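Titin (PDB 6H4L) builds part of the sarcomeric M-band as one immunoglobulin-like domain of a giant muscle protein, probably serving a structural role there. Local coordinates at residues 34-45 with 75-86. Residues are numbered along the deposited sequence; the frame is centred on the assembly and turned at random.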
loop_
_atom_site.group_PDB
_atom_site.type_symbol
_atom_site.label_atom_id
_atom_site.label_comp_id
_atom_site.label_asym_id
_atom_site.label_seq_id
_atom_site.Cartn_x
_atom_site.Cartn_y
_atom_site.Cartn_z
ATOM N N SER A 34 0.470 -14.824 -1.801
ATOM C CA SER A 34 -0.922 -15.154 -1.482
ATOM C C SER A 34 -1.472 -16.128 -2.509
ATOM O O SER A 34 -1.266 -15.950 -3.701
ATOM C CB SER A 34 -1.766 -13.860 -1.472
ATOM O OG SER A 34 -3.116 -14.098 -1.138
ATOM N N LYS A 35 -2.142 -17.182 -2.051
ATOM C CA LYS A 35 -2.809 -18.103 -2.967
ATOM C C LYS A 35 -4.119 -18.583 -2.344
ATOM O O LYS A 35 -4.107 -19.240 -1.320
ATOM C CB LYS A 35 -1.909 -19.309 -3.276
ATOM C CG LYS A 35 -2.498 -20.243 -4.306
ATOM C CD LYS A 35 -1.636 -21.496 -4.481
ATOM C CE LYS A 35 -2.252 -22.433 -5.502
ATOM N NZ LYS A 35 -1.369 -23.609 -5.772
ATOM N N PRO A 36 -5.267 -18.248 -2.958
ATOM C CA PRO A 36 -5.412 -17.438 -4.169
ATOM C C PRO A 36 -4.980 -15.988 -3.983
ATOM O O PRO A 36 -4.711 -15.538 -2.867
ATOM C CB PRO A 36 -6.920 -17.484 -4.450
ATOM C CG PRO A 36 -7.553 -17.857 -3.166
ATOM C CD PRO A 36 -6.566 -18.723 -2.450
ATOM N N THR A 37 -4.894 -15.270 -5.094
ATOM C CA THR A 37 -4.434 -13.891 -5.078
ATOM C C THR A 37 -5.279 -13.029 -4.150
ATOM O O THR A 37 -6.505 -13.137 -4.121
ATOM C CB THR A 37 -4.429 -13.299 -6.484
ATOM O OG1 THR A 37 -5.665 -13.617 -7.141
ATOM C CG2 THR A 37 -3.283 -13.886 -7.278
ATOM N N ALA A 38 -4.591 -12.178 -3.399
ATOM C CA ALA A 38 -5.187 -11.354 -2.362
ATOM C C ALA A 38 -6.018 -10.230 -2.951
ATOM O O ALA A 38 -5.674 -9.664 -3.988
ATOM C CB ALA A 38 -4.092 -10.758 -1.481
ATOM N N GLU A 39 -7.110 -9.927 -2.266
ATOM C CA GLU A 39 -7.824 -8.668 -2.465
ATOM C C GLU A 39 -7.069 -7.647 -1.635
ATOM O O GLU A 39 -6.730 -7.918 -0.476
ATOM C CB GLU A 39 -9.256 -8.777 -1.953
ATOM C CG GLU A 39 -10.135 -9.740 -2.724
ATOM C CD GLU A 39 -10.427 -9.276 -4.139
ATOM O OE1 GLU A 39 -10.548 -8.051 -4.356
ATOM O OE2 GLU A 39 -10.522 -10.139 -5.038
ATOM N N VAL A 40 -6.785 -6.485 -2.218
ATOM C CA VAL A 40 -5.970 -5.490 -1.539
ATOM C C VAL A 40 -6.783 -4.218 -1.338
ATOM O O VAL A 40 -7.460 -3.744 -2.265
ATOM C CB VAL A 40 -4.690 -5.174 -2.354
ATOM C CG1 VAL A 40 -3.830 -4.173 -1.628
ATOM C CG2 VAL A 40 -3.890 -6.474 -2.588
ATOM N N LYS A 41 -6.748 -3.696 -0.116
ATOM C CA LYS A 41 -7.324 -2.379 0.160
ATOM C C LYS A 41 -6.257 -1.472 0.751
ATOM O O LYS A 41 -5.398 -1.929 1.502
ATOM C CB LYS A 41 -8.513 -2.494 1.118
ATOM C CG LYS A 41 -9.688 -3.251 0.532
ATOM C CD LYS A 41 -10.872 -3.227 1.490
ATOM C CE LYS A 41 -12.060 -3.995 0.926
ATOM N NZ LYS A 41 -12.479 -3.447 -0.390
ATOM N N TRP A 42 -6.324 -0.182 0.414
ATOM C CA TRP A 42 -5.350 0.776 0.904
ATOM C C TRP A 42 -6.042 1.826 1.746
ATOM O O TRP A 42 -7.171 2.197 1.450
ATOM C CB TRP A 42 -4.668 1.469 -0.272
ATOM C CG TRP A 42 -3.619 0.630 -0.972
ATOM C CD1 TRP A 42 -3.796 -0.156 -2.071
ATOM C CD2 TRP A 42 -2.231 0.555 -0.635
ATOM N NE1 TRP A 42 -2.593 -0.744 -2.432
ATOM C CE2 TRP A 42 -1.621 -0.317 -1.563
ATOM C CE3 TRP A 42 -1.442 1.138 0.361
ATOM C CZ2 TRP A 42 -0.248 -0.597 -1.528
ATOM C CZ3 TRP A 42 -0.095 0.852 0.398
ATOM C CH2 TRP A 42 0.485 -0.019 -0.529
ATOM N N TYR A 43 -5.357 2.294 2.784
ATOM C CA TYR A 43 -5.921 3.279 3.707
ATOM C C TYR A 43 -4.932 4.399 3.972
ATOM O O TYR A 43 -3.721 4.187 3.978
ATOM C CB TYR A 43 -6.280 2.606 5.040
ATOM C CG TYR A 43 -7.273 1.484 4.906
ATOM C CD1 TYR A 43 -8.619 1.681 5.183
ATOM C CD2 TYR A 43 -6.861 0.215 4.504
ATOM C CE1 TYR A 43 -9.534 0.649 5.052
ATOM C CE2 TYR A 43 -7.770 -0.818 4.370
ATOM C CZ TYR A 43 -9.099 -0.598 4.649
ATOM O OH TYR A 43 -10.005 -1.627 4.517
ATOM N N HIS A 44 -5.462 5.607 4.173
ATOM C CA HIS A 44 -4.665 6.744 4.618
ATOM C C HIS A 44 -5.241 7.238 5.945
ATOM O O HIS A 44 -6.416 7.607 6.027
ATOM C CB HIS A 44 -4.697 7.863 3.574
ATOM C CG HIS A 44 -3.961 9.105 3.984
ATOM N ND1 HIS A 44 -4.334 10.362 3.557
ATOM C CD2 HIS A 44 -2.867 9.284 4.764
ATOM C CE1 HIS A 44 -3.507 11.262 4.063
ATOM N NE2 HIS A 44 -2.613 10.636 4.806
ATOM N N ASN A 45 -4.420 7.215 6.991
ATOM C CA ASN A 45 -4.901 7.472 8.348
ATOM C C ASN A 45 -6.244 6.796 8.671
ATOM O O ASN A 45 -7.142 7.410 9.248
ATOM C CB ASN A 45 -4.974 8.979 8.614
ATOM C CG ASN A 45 -3.612 9.643 8.557
ATOM O OD1 ASN A 45 -2.608 9.064 8.971
ATOM N ND2 ASN A 45 -3.570 10.865 8.044
ATOM N N ASP A 75 -1.065 15.089 2.682
ATOM C CA ASP A 75 -0.818 13.717 2.245
ATOM C C ASP A 75 0.057 12.946 3.217
ATOM O O ASP A 75 0.227 11.734 3.083
ATOM C CB ASP A 75 -0.184 13.732 0.859
ATOM C CG ASP A 75 -1.138 14.223 -0.199
ATOM O OD1 ASP A 75 -2.286 13.729 -0.226
ATOM O OD2 ASP A 75 -0.749 15.110 -0.989
ATOM N N SER A 76 0.620 13.651 4.189
ATOM C CA SER A 76 1.446 13.017 5.208
ATOM C C SER A 76 0.583 12.111 6.070
ATOM O O SER A 76 -0.633 12.278 6.142
ATOM C CB SER A 76 2.112 14.075 6.093
ATOM O OG SER A 76 2.887 14.980 5.328
ATOM N N GLY A 77 1.217 11.149 6.730
ATOM C CA GLY A 77 0.505 10.313 7.673
ATOM C C GLY A 77 0.770 8.847 7.436
ATOM O O GLY A 77 1.763 8.476 6.800
ATOM N N THR A 78 -0.134 8.011 7.934
ATOM C CA THR A 78 0.029 6.566 7.867
ATOM C C THR A 78 -0.696 5.983 6.667
ATOM O O THR A 78 -1.890 6.222 6.481
ATOM C CB THR A 78 -0.513 5.901 9.150
ATOM O OG1 THR A 78 0.163 6.450 10.292
ATOM C CG2 THR A 78 -0.319 4.392 9.106
ATOM N N TYR A 79 0.030 5.209 5.859
ATOM C CA TYR A 79 -0.571 4.489 4.745
ATOM C C TYR A 79 -0.510 3.022 5.068
ATOM O O TYR A 79 0.531 2.531 5.500
ATOM C CB TYR A 79 0.152 4.792 3.430
ATOM C CG TYR A 79 -0.164 6.188 2.943
ATOM C CD1 TYR A 79 -1.231 6.419 2.079
ATOM C CD2 TYR A 79 0.579 7.270 3.378
ATOM C CE1 TYR A 79 -1.544 7.706 1.653
ATOM C CE2 TYR A 79 0.273 8.565 2.955
ATOM C CZ TYR A 79 -0.784 8.763 2.089
ATOM O OH TYR A 79 -1.099 10.034 1.659
ATOM N N ARG A 80 -1.634 2.338 4.871
ATOM C CA ARG A 80 -1.722 0.921 5.203
ATOM C C ARG A 80 -2.280 0.115 4.035
ATOM O O ARG A 80 -3.251 0.530 3.394
ATOM C CB ARG A 80 -2.622 0.741 6.436
ATOM C CG ARG A 80 -2.921 -0.719 6.778
ATOM C CD ARG A 80 -3.902 -0.843 7.936
ATOM N NE ARG A 80 -3.378 -0.324 9.195
ATOM C CZ ARG A 80 -2.750 -1.066 10.102
ATOM N NH1 ARG A 80 -2.535 -2.358 9.872
ATOM N NH2 ARG A 80 -2.325 -0.516 11.234
ATOM N N ALA A 81 -1.673 -1.045 3.771
ATOM C CA ALA A 81 -2.219 -2.010 2.827
ATOM C C ALA A 81 -2.777 -3.169 3.628
ATOM O O ALA A 81 -2.154 -3.598 4.598
ATOM C CB ALA A 81 -1.140 -2.514 1.873
ATOM N N VAL A 82 -3.939 -3.666 3.227
ATOM C CA VAL A 82 -4.502 -4.874 3.828
ATOM C C VAL A 82 -4.740 -5.893 2.724
ATOM O O VAL A 82 -5.419 -5.589 1.742
ATOM C CB VAL A 82 -5.819 -4.569 4.530
ATOM C CG1 VAL A 82 -6.412 -5.840 5.148
ATOM C CG2 VAL A 82 -5.598 -3.493 5.592
ATOM N N CYS A 83 -4.217 -7.111 2.900
ATOM C CA CYS A 83 -4.271 -8.152 1.875
ATOM C C CYS A 83 -5.064 -9.320 2.412
ATOM O O CYS A 83 -4.713 -9.863 3.462
ATOM C CB CYS A 83 -2.869 -8.671 1.577
ATOM S SG CYS A 83 -1.741 -7.355 1.078
ATOM N N THR A 84 -6.124 -9.706 1.712
ATOM C CA THR A 84 -7.042 -10.718 2.237
ATOM C C THR A 84 -7.344 -11.801 1.211
ATOM O O THR A 84 -7.514 -11.534 0.029
ATOM C CB THR A 84 -8.381 -10.067 2.661
ATOM O OG1 THR A 84 -8.127 -9.027 3.618
ATOM C CG2 THR A 84 -9.323 -11.096 3.287
ATOM N N ASN A 85 -7.404 -13.039 1.674
ATOM C CA ASN A 85 -8.063 -14.090 0.913
ATOM C C ASN A 85 -8.831 -14.981 1.890
ATOM O O ASN A 85 -8.880 -14.693 3.089
ATOM C CB ASN A 85 -7.089 -14.859 -0.008
ATOM C CG ASN A 85 -6.112 -15.751 0.750
ATOM O OD1 ASN A 85 -6.252 -15.971 1.951
ATOM N ND2 ASN A 85 -5.117 -16.284 0.031
ATOM N N TYR A 86 -9.454 -16.043 1.397
ATOM C CA TYR A 86 -10.305 -16.840 2.275
ATOM C C TYR A 86 -9.529 -17.520 3.403
ATOM O O TYR A 86 -10.109 -17.909 4.413
ATOM C CB TYR A 86 -11.132 -17.844 1.471
ATOM C CG TYR A 86 -10.401 -19.107 1.070
ATOM C CD1 TYR A 86 -10.481 -20.248 1.858
ATOM C CD2 TYR A 86 -9.673 -19.174 -0.115
ATOM C CE1 TYR A 86 -9.838 -21.418 1.496
ATOM C CE2 TYR A 86 -9.029 -20.358 -0.498
ATOM C CZ TYR A 86 -9.119 -21.470 0.318
ATOM O OH TYR A 86 -8.486 -22.649 -0.034
HETATM O O HOH W 1 -2.310 7.665 11.561
#
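Strands 39-44 and 77-85 run antiparallel, their axes 4.7 Å apart at closest approach and their directions 166° apart, with paired backbone bonds at Glu39/Thr84, Lys41/Val82 and Tyr43/Arg80. In an I-set immunoglobulin domain these are strands C and F, neighbours in one sheet of the beta-sandwich. Trp42 and Ala81, a non-hydrogen-bonded pair, face the second sheet: Ala81 CB sits 3.7 Å from the centroid of the Trp42 six-membered ring and only 7° off its normal, a CH-pi contact over the face. Trp42 is the core tryptophan characteristic of immunoglobulin strand C, and it also packs on Leu66 of the other sheet. On the outward surface, Val82 CG2 lies 3.7 Å from Tyr43 CE2.

Tyr79 belongs to the tyrosine corner of strand F: its OH donates to Asp75 O, in the carbonyl plane and on a lone pair, which fixes the ring's outer end. The His44 imidazole lies over this ring as an offset stack with planes at 2° and centroids 4.3 Å apart. CG of His44 is anti to the backbone N, an orientation that carries NE2 to Ser76 O; the bond is nearly straight and lies in the ring plane, although the donor stands above the carbonyl plane. Beyond the strand end, Asn45 N donates to Thr78 O while Asn45 OD1 accepts from Thr78 N, and a water bridges OD1 to Thr78 OG1.

At the far end the turn contains a cis peptide before Pro36, whose ring CD meets Tyr86 CE2 at 3.5 Å. Asn85, its OD1 accepting from Lys87 N and its ND2 also bound to His7 O, reaches Pro36 O through ND2 at 3.0 Å on a lone pair, and Ser34 OG gives that same carbonyl oxygen a second hydrogen bond, 2.8 Å long.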